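Local coordinates for protein ribulose bisphosphate carboxylase (Hyperthermus butylicus DSM 5456, PDB 6HUN) that probably catalyses the magnesium-dependent carboxylation of ribulose 1,5-bisphosphate to two molecules of 3-phosphoglycerate, in an archaeal route for AMP breakdown, at residues 149-154 and 280-285. Numbering follows the deposited sequence.
Sequences TFPGPN and HARELA
N154 and A285 have the nearest CA atoms of the two segments, 7.1 Å apart, where the irregular chain of 149-154 passes a helical turn of 280-285; R282 bridges the wider gap beside them. CG of R282 lies anti to the backbone N (chi1 173°), and a bend at chi2 carries the long chain across to the loop. There NE donates to the carbonyl O of G152 over 2.7 Å, a nearly straight bond with the acceptor close to the guanidinium plane. NH2 adds a second, weak bond to the same G152 O at 3.2 Å, so the fork holds the guanidinium edge-on to this carbonyl. The loop lies over parts of both faces, each time toward the rim: P151 CB sits 3.5 Å from R282 NH2 on one, and N154 CA lies 3.4 Å from that nitrogen on the other. Arginine suits this place because a flat cation can bond at its edge while carbon packs over its faces. G152 has a positive phi (69°), which favours glycine and lets the chain turn between two prolines, whose rings restrict the backbone that presents the carbonyl. The N154 side chain extends toward A285, its amide tilted 38° from the guanidinium. Asparagine fits because CB and CG pack beside that group while ND2, at a poor angle to A285 O, donates to L290 O just past the helix. The small A285 side chain is consistent with an amide this near the helix backbone. E286 forms a salt bridge with R282 NH1. The contact thus joins the loop between helices 144-147 and 156-164 to helix 275-288 on the outside of the eight-stranded TIM barrel, between barrel strands 265-269 and 291-295, with helix 248-260 packed against H280 and L284.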
# COMPACT_ATOMS: atom_id res chain seq x y z
N THR A 149 -5.94 -16.09 14.18
CA THR A 149 -5.26 -15.03 14.89
C THR A 149 -5.72 -13.64 14.46
O THR A 149 -5.26 -12.63 15.02
CB THR A 149 -3.73 -15.19 14.71
OG1 THR A 149 -3.31 -14.94 13.36
CG2 THR A 149 -3.32 -16.60 15.10
N PHE A 150 -6.61 -13.55 13.46
CA PHE A 150 -7.14 -12.31 12.96
C PHE A 150 -8.58 -12.14 13.46
O PHE A 150 -9.28 -13.14 13.71
CB PHE A 150 -7.12 -12.32 11.43
CG PHE A 150 -5.74 -12.38 10.88
CD1 PHE A 150 -5.05 -11.18 10.62
CD2 PHE A 150 -5.13 -13.58 10.61
CE1 PHE A 150 -3.73 -11.19 10.15
CE2 PHE A 150 -3.79 -13.61 10.11
CZ PHE A 150 -3.11 -12.41 9.86
N PRO A 151 -9.04 -10.90 13.71
CA PRO A 151 -10.37 -10.75 14.38
C PRO A 151 -11.52 -10.92 13.44
O PRO A 151 -12.61 -11.35 13.86
CB PRO A 151 -10.36 -9.31 14.92
CG PRO A 151 -9.33 -8.61 14.00
CD PRO A 151 -8.29 -9.63 13.70
N GLY A 152 -11.31 -10.56 12.18
CA GLY A 152 -12.41 -10.45 11.22
C GLY A 152 -13.31 -9.28 11.57
O GLY A 152 -13.01 -8.45 12.45
N PRO A 153 -14.42 -9.17 10.85
CA PRO A 153 -15.32 -8.04 11.07
C PRO A 153 -15.82 -8.00 12.51
O PRO A 153 -16.04 -9.06 13.16
CB PRO A 153 -16.47 -8.30 10.06
CG PRO A 153 -15.85 -9.18 8.97
CD PRO A 153 -14.82 -10.04 9.71
N ASN A 154 -15.98 -6.78 13.02
CA ASN A 154 -16.52 -6.57 14.38
C ASN A 154 -18.01 -6.86 14.38
O ASN A 154 -18.56 -7.46 15.32
CB ASN A 154 -16.31 -5.14 14.81
CG ASN A 154 -16.62 -4.93 16.31
OD1 ASN A 154 -16.45 -5.83 17.10
ND2 ASN A 154 -17.03 -3.72 16.69
N HIS A 280 -5.32 -1.32 13.37
CA HIS A 280 -5.49 -0.44 14.54
C HIS A 280 -6.92 0.11 14.64
O HIS A 280 -7.51 0.13 15.73
CB HIS A 280 -4.50 0.72 14.44
CG HIS A 280 -4.38 1.52 15.72
ND1 HIS A 280 -4.12 0.94 16.95
CD2 HIS A 280 -4.44 2.85 15.94
CE1 HIS A 280 -4.06 1.88 17.88
NE2 HIS A 280 -4.26 3.05 17.29
N ALA A 281 -7.49 0.53 13.51
CA ALA A 281 -8.90 0.97 13.53
C ALA A 281 -9.81 -0.16 13.99
O ALA A 281 -10.80 0.08 14.73
CB ALA A 281 -9.27 1.46 12.12
N ARG A 282 -9.45 -1.41 13.67
CA ARG A 282 -10.29 -2.53 14.07
C ARG A 282 -10.23 -2.73 15.58
O ARG A 282 -11.26 -3.04 16.22
CB ARG A 282 -9.86 -3.80 13.29
CG ARG A 282 -10.55 -5.08 13.74
CD ARG A 282 -12.11 -4.99 13.64
NE ARG A 282 -12.70 -6.27 14.00
CZ ARG A 282 -12.97 -6.62 15.25
NH1 ARG A 282 -12.79 -5.75 16.25
NH2 ARG A 282 -13.51 -7.82 15.51
N GLU A 283 -9.06 -2.50 16.19
CA GLU A 283 -9.02 -2.55 17.64
C GLU A 283 -9.83 -1.43 18.26
O GLU A 283 -10.45 -1.63 19.31
CB GLU A 283 -7.55 -2.45 18.10
CG GLU A 283 -6.80 -3.74 17.99
CD GLU A 283 -5.37 -3.68 18.55
OE1 GLU A 283 -4.80 -4.75 18.90
OE2 GLU A 283 -4.82 -2.55 18.60
N LEU A 284 -9.75 -0.21 17.72
CA LEU A 284 -10.59 0.84 18.32
C LEU A 284 -12.07 0.58 18.07
O LEU A 284 -12.90 0.91 18.92
CB LEU A 284 -10.23 2.22 17.79
CG LEU A 284 -8.78 2.58 18.19
CD1 LEU A 284 -8.26 3.77 17.40
CD2 LEU A 284 -8.64 2.78 19.70
N ALA A 285 -12.43 -0.02 16.94
CA ALA A 285 -13.82 -0.39 16.73
C ALA A 285 -14.29 -1.39 17.78
O ALA A 285 -15.47 -1.37 18.18
CB ALA A 285 -14.00 -0.98 15.31